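Local coordinates for ethyl tert-butyl ether degradation EthD protein (PDB 3BF4) that is of unknown function but adopts a ferredoxin-like fold of the EthD family, for which an oxidoreductase role is only tentatively inferred, at residues A[24-35]-A[105-116]; A[35-45]-A[76-84]. The protein carries 3 engineered substitutions. All blocks are in the same frame, centred on the assembly; numbering follows the deposited sequence. Where two conformers were deposited one is given.

Contact 1: residues A[24-35]-A[105-116]. With EDO (1,2-ethanediol), chain C.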
# COMPACT_ATOMS: atom_id res chain seq x y z
N ASN A 24 4.68 -1.93 -4.82
CA ASN A 24 3.23 -1.82 -4.87
C ASN A 24 2.71 -1.92 -6.31
O ASN A 24 3.22 -1.21 -7.18
CB ASN A 24 2.81 -0.43 -4.34
CG ASN A 24 3.24 -0.21 -2.89
OD1 ASN A 24 2.81 -0.94 -2.01
ND2 ASN A 24 4.05 0.82 -2.65
N VAL A 25 1.75 -2.82 -6.56
CA VAL A 25 1.08 -2.91 -7.86
C VAL A 25 -0.37 -2.56 -7.53
O VAL A 25 -0.98 -3.21 -6.67
CB VAL A 25 1.20 -4.27 -8.52
CG1 VAL A 25 0.58 -4.23 -9.93
CG2 VAL A 25 2.67 -4.70 -8.58
N MSE A 26 -0.89 -1.52 -8.18
CA MSE A 26 -2.20 -0.95 -7.85
C MSE A 26 -3.03 -0.77 -9.11
O MSE A 26 -2.67 0.00 -9.99
CB MSE A 26 -1.95 0.38 -7.14
CG MSE A 26 -1.02 0.22 -5.94
SE MSE A 26 -0.43 1.86 -5.14
CE MSE A 26 0.53 2.65 -6.65
N TYR A 27 -4.15 -1.51 -9.19
CA TYR A 27 -5.02 -1.52 -10.37
C TYR A 27 -6.15 -0.55 -10.16
O TYR A 27 -7.01 -0.83 -9.33
CB TYR A 27 -5.57 -2.94 -10.61
CG TYR A 27 -4.50 -3.94 -10.95
CD1 TYR A 27 -4.22 -4.27 -12.29
CD2 TYR A 27 -3.75 -4.57 -9.94
CE1 TYR A 27 -3.22 -5.21 -12.61
CE2 TYR A 27 -2.76 -5.50 -10.25
CZ TYR A 27 -2.49 -5.82 -11.58
OH TYR A 27 -1.52 -6.74 -11.89
N PRO A 28 -6.17 0.60 -10.89
CA PRO A 28 -7.24 1.58 -10.72
C PRO A 28 -8.63 1.00 -11.02
O PRO A 28 -8.78 0.21 -11.96
CB PRO A 28 -6.90 2.66 -11.76
CG PRO A 28 -5.50 2.49 -12.06
CD PRO A 28 -5.22 1.05 -11.93
N TYR A 29 -9.60 1.38 -10.19
CA TYR A 29 -10.99 0.96 -10.35
C TYR A 29 -11.54 1.69 -11.57
O TYR A 29 -11.43 2.92 -11.65
CB TYR A 29 -11.83 1.31 -9.11
CG TYR A 29 -13.31 0.95 -9.20
CD1 TYR A 29 -13.79 -0.28 -8.71
CD2 TYR A 29 -14.24 1.84 -9.74
CE1 TYR A 29 -15.17 -0.62 -8.79
CE2 TYR A 29 -15.61 1.52 -9.83
CZ TYR A 29 -16.07 0.29 -9.35
OH TYR A 29 -17.42 -0.02 -9.43
N THR A 30 -12.10 0.94 -12.50
CA THR A 30 -12.73 1.48 -13.72
C THR A 30 -14.11 0.80 -13.81
O THR A 30 -14.19 -0.43 -13.93
CB THR A 30 -11.87 1.19 -14.98
OG1 THR A 30 -10.47 1.41 -14.69
CG2 THR A 30 -12.31 2.07 -16.13
N GLU A 31 -15.18 1.61 -13.71
CA GLU A 31 -16.59 1.13 -13.73
C GLU A 31 -16.88 0.14 -14.87
O GLU A 31 -16.75 0.49 -16.05
CB GLU A 31 -17.57 2.32 -13.84
N GLY A 32 -17.22 -1.10 -14.50
CA GLY A 32 -17.51 -2.16 -15.47
C GLY A 32 -16.34 -2.98 -16.02
O GLY A 32 -16.58 -4.04 -16.60
N ALA A 33 -15.10 -2.51 -15.83
CA ALA A 33 -13.90 -3.20 -16.33
C ALA A 33 -13.68 -4.54 -15.63
O ALA A 33 -14.05 -4.71 -14.47
CB ALA A 33 -12.65 -2.33 -16.18
N ARG A 34 -13.05 -5.46 -16.34
CA ARG A 34 -12.80 -6.82 -15.85
C ARG A 34 -11.62 -6.92 -14.86
O ARG A 34 -10.54 -6.38 -15.11
CB ARG A 34 -12.53 -7.74 -17.05
CG ARG A 34 -12.26 -9.22 -16.72
CD ARG A 34 -12.16 -10.03 -17.98
NE ARG A 34 -11.07 -9.58 -18.84
CZ ARG A 34 -9.82 -10.07 -18.89
NH1 ARG A 34 -9.42 -11.10 -18.13
NH2 ARG A 34 -8.95 -9.53 -19.74
N PHE A 35 -11.86 -7.61 -13.74
CA PHE A 35 -10.80 -7.99 -12.80
C PHE A 35 -11.18 -9.28 -12.06
O PHE A 35 -11.99 -9.25 -11.12
CB PHE A 35 -10.43 -6.91 -11.79
CG PHE A 35 -9.11 -7.18 -11.11
CD1 PHE A 35 -9.03 -8.03 -9.98
CD2 PHE A 35 -7.94 -6.63 -11.61
CE1 PHE A 35 -7.79 -8.30 -9.37
CE2 PHE A 35 -6.70 -6.88 -11.01
CZ PHE A 35 -6.62 -7.72 -9.89
N ILE A 105 -1.00 -10.82 -17.21
CA ILE A 105 -1.98 -9.83 -16.73
C ILE A 105 -3.31 -9.93 -17.51
O ILE A 105 -4.38 -9.86 -16.90
CB ILE A 105 -1.43 -8.38 -16.68
CG1 ILE A 105 -0.14 -8.29 -15.82
CG2 ILE A 105 -2.48 -7.42 -16.09
CD1 ILE A 105 0.49 -6.90 -15.75
N ALA A 106 -3.23 -10.15 -18.82
CA ALA A 106 -4.43 -10.32 -19.68
C ALA A 106 -5.36 -11.48 -19.27
O ALA A 106 -6.52 -11.48 -19.65
CB ALA A 106 -4.02 -10.48 -21.15
N ASN A 107 -4.84 -12.47 -18.54
CA ASN A 107 -5.64 -13.60 -18.06
C ASN A 107 -6.63 -13.27 -16.94
O ASN A 107 -7.53 -14.07 -16.67
CB ASN A 107 -4.72 -14.76 -17.65
CG ASN A 107 -3.91 -15.31 -18.82
OD1 ASN A 107 -4.42 -15.42 -19.94
ND2 ASN A 107 -2.66 -15.65 -18.57
N TYR A 108 -6.44 -12.14 -16.25
CA TYR A 108 -7.36 -11.71 -15.19
C TYR A 108 -7.87 -10.27 -15.30
O TYR A 108 -8.84 -9.95 -14.62
CB TYR A 108 -6.75 -11.94 -13.80
CG TYR A 108 -5.46 -11.20 -13.52
CD1 TYR A 108 -5.46 -9.92 -12.95
CD2 TYR A 108 -4.22 -11.79 -13.78
CE1 TYR A 108 -4.25 -9.24 -12.68
CE2 TYR A 108 -3.02 -11.14 -13.50
CZ TYR A 108 -3.03 -9.86 -12.97
OH TYR A 108 -1.86 -9.21 -12.71
N THR A 109 -7.26 -9.42 -16.14
CA THR A 109 -7.69 -8.04 -16.27
C THR A 109 -7.15 -7.30 -17.50
O THR A 109 -6.10 -7.68 -18.04
CB THR A 109 -7.26 -7.19 -15.02
OG1 THR A 109 -7.89 -5.90 -15.04
CG2 THR A 109 -5.70 -7.00 -14.95
N ASP A 110 -7.87 -6.27 -17.95
CA ASP A 110 -7.40 -5.35 -19.01
C ASP A 110 -6.98 -3.99 -18.40
O ASP A 110 -6.66 -3.06 -19.15
CB ASP A 110 -8.46 -5.16 -20.11
CG ASP A 110 -8.57 -6.36 -21.06
OD1 ASP A 110 -7.55 -7.00 -21.38
OD2 ASP A 110 -9.70 -6.63 -21.51
N ILE A 111 -6.92 -3.90 -17.07
CA ILE A 111 -6.52 -2.67 -16.37
C ILE A 111 -4.99 -2.62 -16.29
O ILE A 111 -4.37 -3.57 -15.82
CB ILE A 111 -7.14 -2.60 -14.94
CG1 ILE A 111 -8.68 -2.65 -15.01
CG2 ILE A 111 -6.66 -1.34 -14.21
CD1 ILE A 111 -9.41 -2.58 -13.67
N ALA A 112 -4.40 -1.51 -16.75
CA ALA A 112 -2.96 -1.27 -16.67
C ALA A 112 -2.69 -0.80 -15.22
O ALA A 112 -3.26 0.22 -14.80
CB ALA A 112 -2.51 -0.20 -17.68
N PRO A 113 -1.86 -1.54 -14.46
CA PRO A 113 -1.59 -1.13 -13.09
C PRO A 113 -0.58 0.01 -12.97
O PRO A 113 0.19 0.29 -13.90
CB PRO A 113 -1.01 -2.39 -12.45
CG PRO A 113 -0.39 -3.10 -13.56
CD PRO A 113 -1.14 -2.78 -14.80
N VAL A 114 -0.64 0.68 -11.82
CA VAL A 114 0.32 1.70 -11.42
C VAL A 114 1.30 0.92 -10.52
O VAL A 114 0.87 0.17 -9.63
CB VAL A 114 -0.35 2.85 -10.67
CG1 VAL A 114 0.69 3.89 -10.22
CG2 VAL A 114 -1.41 3.51 -11.55
N LEU A 115 2.60 1.05 -10.80
CA LEU A 115 3.65 0.40 -10.05
C LEU A 115 4.47 1.45 -9.32
O LEU A 115 4.83 2.48 -9.90
CB LEU A 115 4.56 -0.43 -10.97
CG LEU A 115 5.65 -1.28 -10.27
CD1 LEU A 115 5.88 -2.61 -11.00
CD2 LEU A 115 7.00 -0.54 -10.07
N GLN A 116 4.76 1.17 -8.05
CA GLN A 116 5.56 2.04 -7.20
C GLN A 116 6.50 1.25 -6.31
O GLN A 116 6.12 0.23 -5.77
CB GLN A 116 4.63 2.87 -6.29
CG GLN A 116 5.35 3.66 -5.20
CD GLN A 116 4.59 4.82 -4.63
OE1 GLN A 116 3.70 5.38 -5.26
NE2 GLN A 116 5.01 5.25 -3.45
C1 EDO C . 1.07 -8.38 -9.50
O1 EDO C . 0.02 -7.40 -9.60
C2 EDO C . 2.06 -8.32 -10.67
O2 EDO C . 1.43 -7.81 -11.85

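Contact 2: residues A[35-45]-A[76-84]. With EDO (1,2-ethanediol), chain C.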
# COMPACT_ATOMS: atom_id res chain seq x y z
N PHE A 35 -11.86 -7.61 -13.74
CA PHE A 35 -10.80 -7.99 -12.80
C PHE A 35 -11.18 -9.28 -12.06
O PHE A 35 -11.99 -9.25 -11.12
CB PHE A 35 -10.43 -6.91 -11.79
CG PHE A 35 -9.11 -7.18 -11.11
CD1 PHE A 35 -9.03 -8.03 -9.98
CD2 PHE A 35 -7.94 -6.63 -11.61
CE1 PHE A 35 -7.79 -8.30 -9.37
CE2 PHE A 35 -6.70 -6.88 -11.01
CZ PHE A 35 -6.62 -7.72 -9.89
N ASP A 36 -10.57 -10.39 -12.48
CA ASP A 36 -10.80 -11.71 -11.89
C ASP A 36 -9.94 -11.80 -10.62
O ASP A 36 -8.77 -12.13 -10.70
CB ASP A 36 -10.47 -12.82 -12.91
CG ASP A 36 -10.79 -14.23 -12.41
OD1 ASP A 36 -11.06 -14.45 -11.21
OD2 ASP A 36 -10.74 -15.15 -13.25
N HIS A 37 -10.55 -11.51 -9.47
CA HIS A 37 -9.84 -11.54 -8.18
C HIS A 37 -9.37 -12.94 -7.78
O HIS A 37 -8.35 -13.04 -7.09
CB HIS A 37 -10.69 -10.95 -7.05
CG HIS A 37 -11.02 -9.51 -7.22
ND1 HIS A 37 -10.24 -8.50 -6.69
CD2 HIS A 37 -12.05 -8.90 -7.85
CE1 HIS A 37 -10.78 -7.33 -7.00
NE2 HIS A 37 -11.88 -7.54 -7.70
N ALA A 38 -10.09 -13.98 -8.19
CA ALA A 38 -9.74 -15.39 -7.89
C ALA A 38 -8.46 -15.80 -8.61
O ALA A 38 -7.55 -16.33 -7.98
CB ALA A 38 -10.89 -16.36 -8.24
N TYR A 39 -8.40 -15.56 -9.92
CA TYR A 39 -7.20 -15.88 -10.73
C TYR A 39 -6.00 -15.09 -10.20
O TYR A 39 -4.91 -15.63 -10.02
CB TYR A 39 -7.43 -15.54 -12.22
CG TYR A 39 -6.32 -16.01 -13.14
CD1 TYR A 39 -5.11 -15.29 -13.26
CD2 TYR A 39 -6.46 -17.19 -13.90
CE1 TYR A 39 -4.09 -15.72 -14.10
CE2 TYR A 39 -5.42 -17.63 -14.76
CZ TYR A 39 -4.24 -16.89 -14.85
OH TYR A 39 -3.22 -17.29 -15.67
N TYR A 40 -6.22 -13.80 -9.96
CA TYR A 40 -5.18 -12.92 -9.45
C TYR A 40 -4.53 -13.46 -8.18
O TYR A 40 -3.31 -13.60 -8.11
CB TYR A 40 -5.78 -11.53 -9.18
CG TYR A 40 -4.78 -10.51 -8.74
CD1 TYR A 40 -3.64 -10.25 -9.53
CD2 TYR A 40 -4.96 -9.76 -7.58
CE1 TYR A 40 -2.71 -9.28 -9.16
CE2 TYR A 40 -4.02 -8.77 -7.20
CZ TYR A 40 -2.91 -8.54 -7.99
OH TYR A 40 -1.99 -7.60 -7.62
N CYS A 41 -5.37 -13.83 -7.22
CA CYS A 41 -4.92 -14.34 -5.93
C CYS A 41 -4.34 -15.76 -5.91
O CYS A 41 -3.30 -15.96 -5.28
CB CYS A 41 -6.10 -14.29 -4.96
SG CYS A 41 -5.73 -14.86 -3.33
N ASP A 42 -5.02 -16.72 -6.54
CA ASP A 42 -4.58 -18.15 -6.50
C ASP A 42 -3.68 -18.59 -7.66
O ASP A 42 -3.00 -19.61 -7.51
CB ASP A 42 -5.68 -19.22 -6.18
CG ASP A 42 -7.11 -18.67 -6.12
OD1 ASP A 42 -7.33 -17.72 -5.34
OD2 ASP A 42 -8.02 -19.24 -6.78
N ARG A 43 -3.65 -17.85 -8.78
CA ARG A 43 -2.81 -18.22 -9.95
C ARG A 43 -1.68 -17.24 -10.20
O ARG A 43 -0.51 -17.62 -10.21
CB ARG A 43 -3.66 -18.33 -11.23
CG ARG A 43 -4.84 -19.31 -11.16
CD ARG A 43 -4.41 -20.73 -11.37
NE ARG A 43 -4.09 -20.99 -12.78
CZ ARG A 43 -4.95 -21.40 -13.74
NH1 ARG A 43 -6.25 -21.62 -13.48
NH2 ARG A 43 -4.50 -21.59 -14.98
N HIS A 44 -2.01 -15.96 -10.37
CA HIS A 44 -1.01 -14.96 -10.71
C HIS A 44 0.02 -14.68 -9.59
O HIS A 44 1.22 -14.81 -9.83
CB HIS A 44 -1.66 -13.67 -11.19
CG HIS A 44 -0.67 -12.63 -11.64
ND1 HIS A 44 -0.01 -12.70 -12.85
CD2 HIS A 44 -0.25 -11.49 -11.05
CE1 HIS A 44 0.78 -11.65 -12.98
NE2 HIS A 44 0.65 -10.91 -11.90
N MSE A 45 -0.45 -14.31 -8.40
CA MSE A 45 0.45 -13.94 -7.27
C MSE A 45 1.43 -15.05 -6.83
O MSE A 45 2.59 -14.74 -6.58
CB MSE A 45 -0.33 -13.41 -6.06
CG MSE A 45 -1.07 -12.08 -6.29
SE MSE A 45 0.11 -10.63 -6.69
CE MSE A 45 1.12 -10.61 -5.01
N PHE A 76 -8.54 1.95 -6.18
CA PHE A 76 -7.96 0.74 -6.77
C PHE A 76 -8.83 -0.47 -6.48
O PHE A 76 -9.16 -0.74 -5.32
CB PHE A 76 -6.56 0.52 -6.20
CG PHE A 76 -5.65 1.70 -6.42
CD1 PHE A 76 -5.12 1.96 -7.68
CD2 PHE A 76 -5.38 2.59 -5.38
CE1 PHE A 76 -4.29 3.08 -7.92
CE2 PHE A 76 -4.56 3.71 -5.59
CZ PHE A 76 -4.01 3.96 -6.87
N VAL A 77 -9.23 -1.18 -7.54
CA VAL A 77 -10.03 -2.41 -7.43
C VAL A 77 -9.24 -3.52 -6.71
O VAL A 77 -9.80 -4.27 -5.89
CB VAL A 77 -10.53 -2.92 -8.83
CG1 VAL A 77 -9.38 -3.35 -9.75
CG2 VAL A 77 -11.52 -4.06 -8.65
N ALA A 78 -7.95 -3.59 -7.00
CA ALA A 78 -7.06 -4.56 -6.37
C ALA A 78 -5.67 -3.94 -6.22
O ALA A 78 -5.28 -3.05 -6.98
CB ALA A 78 -7.01 -5.82 -7.18
N MSE A 79 -4.96 -4.37 -5.17
CA MSE A 79 -3.60 -3.95 -4.90
C MSE A 79 -2.84 -5.11 -4.31
O MSE A 79 -3.43 -5.99 -3.70
CB MSE A 79 -3.54 -2.79 -3.89
CG MSE A 79 -4.33 -1.57 -4.25
SE MSE A 79 -4.29 -0.25 -2.81
CE MSE A 79 -2.40 0.16 -2.74
N CYS A 80 -1.53 -5.15 -4.56
CA CYS A 80 -0.64 -6.12 -3.90
C CYS A 80 0.63 -5.39 -3.52
O CYS A 80 0.87 -4.27 -3.97
CB CYS A 80 -0.28 -7.32 -4.78
SG CYS A 80 0.93 -6.99 -6.07
N ALA A 81 1.43 -6.06 -2.70
CA ALA A 81 2.74 -5.55 -2.34
C ALA A 81 3.73 -6.69 -2.18
O ALA A 81 3.38 -7.71 -1.62
CB ALA A 81 2.68 -4.70 -1.08
N PHE A 82 4.94 -6.50 -2.71
CA PHE A 82 6.05 -7.43 -2.55
C PHE A 82 7.06 -6.73 -1.63
O PHE A 82 7.57 -5.67 -1.97
CB PHE A 82 6.69 -7.75 -3.91
CG PHE A 82 5.72 -8.31 -4.90
CD1 PHE A 82 5.36 -9.66 -4.85
CD2 PHE A 82 5.15 -7.49 -5.87
CE1 PHE A 82 4.43 -10.19 -5.77
CE2 PHE A 82 4.23 -8.01 -6.79
CZ PHE A 82 3.87 -9.36 -6.74
N ILE A 83 7.29 -7.33 -0.47
CA ILE A 83 8.24 -6.84 0.52
C ILE A 83 9.55 -7.55 0.18
O ILE A 83 9.60 -8.80 0.17
CB ILE A 83 7.74 -7.09 1.98
CG1 ILE A 83 6.60 -6.12 2.31
CG2 ILE A 83 8.87 -6.92 3.02
CD1 ILE A 83 5.33 -6.30 1.47
N CYS A 84 10.57 -6.75 -0.15
CA CYS A 84 11.88 -7.24 -0.61
C CYS A 84 13.00 -6.57 0.16
O CYS A 84 12.96 -5.36 0.41
CB CYS A 84 12.03 -6.90 -2.10
SG CYS A 84 10.68 -7.57 -3.13
C1 EDO C . 1.07 -8.38 -9.50
O1 EDO C . 0.02 -7.40 -9.60
C2 EDO C . 2.06 -8.32 -10.67
O2 EDO C . 1.43 -7.81 -11.85

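Contact 1: residues A[24-35]-A[105-116]
Two tyrosine hydroxyls meet in the buried part of this contact: Tyr27 OH and Tyr108 OH are 2.6 Å apart, a short hydrogen bond in which either could be the donor, between side chains that cross at about a right angle. Tyr27 OH also bonds O1 of a 1,2-ethanediol, probably from the crystallisation liquor, at 2.8 Å. Pro113 CB sits over one face of the Tyr27 ring, 3.7 Å from its centroid and 17° off the normal, a CH-pi contact; Phe35 CE2 approaches the opposite face. Tyr108 and Phe35 form an offset edge-to-face pair, the edge of Tyr108 against the face of Phe35, with ring planes 76° apart. Beyond the rings, Arg34 bends at chi3 and grips Ala106 O end-on, NH2 at 3.1 Å and NH1 at 3.3 Å, while NH2 forms a salt bridge to Asp110. Thr109 OG1 donates to Arg34 O at 2.7 Å in the carbonyl plane and accepts from Ile111 N, closing an ST turn. Antiparallel backbone pairing thus holds 24-26 to 114-116, hydrogen bonds and a salt bridge through Arg34 and Thr109 fasten loop 105-111, and the diol on Tyr27 OH, already bonded to Tyr108 OH, is consistent with a small polar site.

Contact 2: residues A[35-45]-A[76-84]
Tyr40 reaches from the helix to the strand, bringing its OH to 3.3 Å from Cys80 CB, with Cys80 SG close by. Tyr40 CG is anti to the backbone N (chi1 -176°), which brings the OH beside Cys80, and this OH bonds O1 of the 1,2-ethanediol at 2.8 Å. Met45 CG covers one face of the Tyr40 ring and Phe35 CZ lies off-centre over the other. The Phe35 ring meets Ala78 CB obliquely, at 3.3 Å from CZ, a close apolar fit, while its CD1 stands over the centre of the His37 ring. His37 turns its edge to the strand: Val77 O lies at that edge, near the ring plane, 3.4 Å from His37 CE1, and His37 NE2 is 3.6 Å from Val77 CG2. Farther along, Met45, a selenomethionine here, is bent at chi2 and chi3, so that its CE reaches 3.4 Å from Phe82 CE1; its SE, 5.1 Å from the ring centroid and 60° off the normal, makes an oblique Met-aromatic contact. His44 NE2 accepts a weak bond from the diol O2, and its ND1 is held by Asp104. Asp36 N-caps the helix through Tyr39 N. Helix 37-45 runs 18° from parallel to strand 78-84, their axes 10.8 Å apart, laying the helix on the sheet face that bears Ala78 and Cys80, with strands 21-28 and 58-66 flanking strand 76-84.

The centres of contacts 1 and 2 lie about 10 Å apart, and Phe35 belongs to both. Along the chain, strand 21-28 leads into helix 37-52, strand 76-84 follows, and segment 105-116 comes last, so both segments of contact 2 fall between the outer limits of contact 1. Strand 21-28 stands between 76-84 and 114-120, the latter an outermost strand of this chain's four-stranded antiparallel sheet. Contact 1 joins strand 21-28 and the loop after it to strand 114-120 and the loop before it; contact 2 lays helix 37-52 on strand 76-84. Tyr27 N to Ala78 O (2.9 Å) and Tyr108 O to Asp36 N (2.8 Å), probable hydrogen bonds, tie the two together. Both border the bound diol, in a small site of mixed character between helix and sheet, with hydroxyl and imidazole groups beside apolar ones.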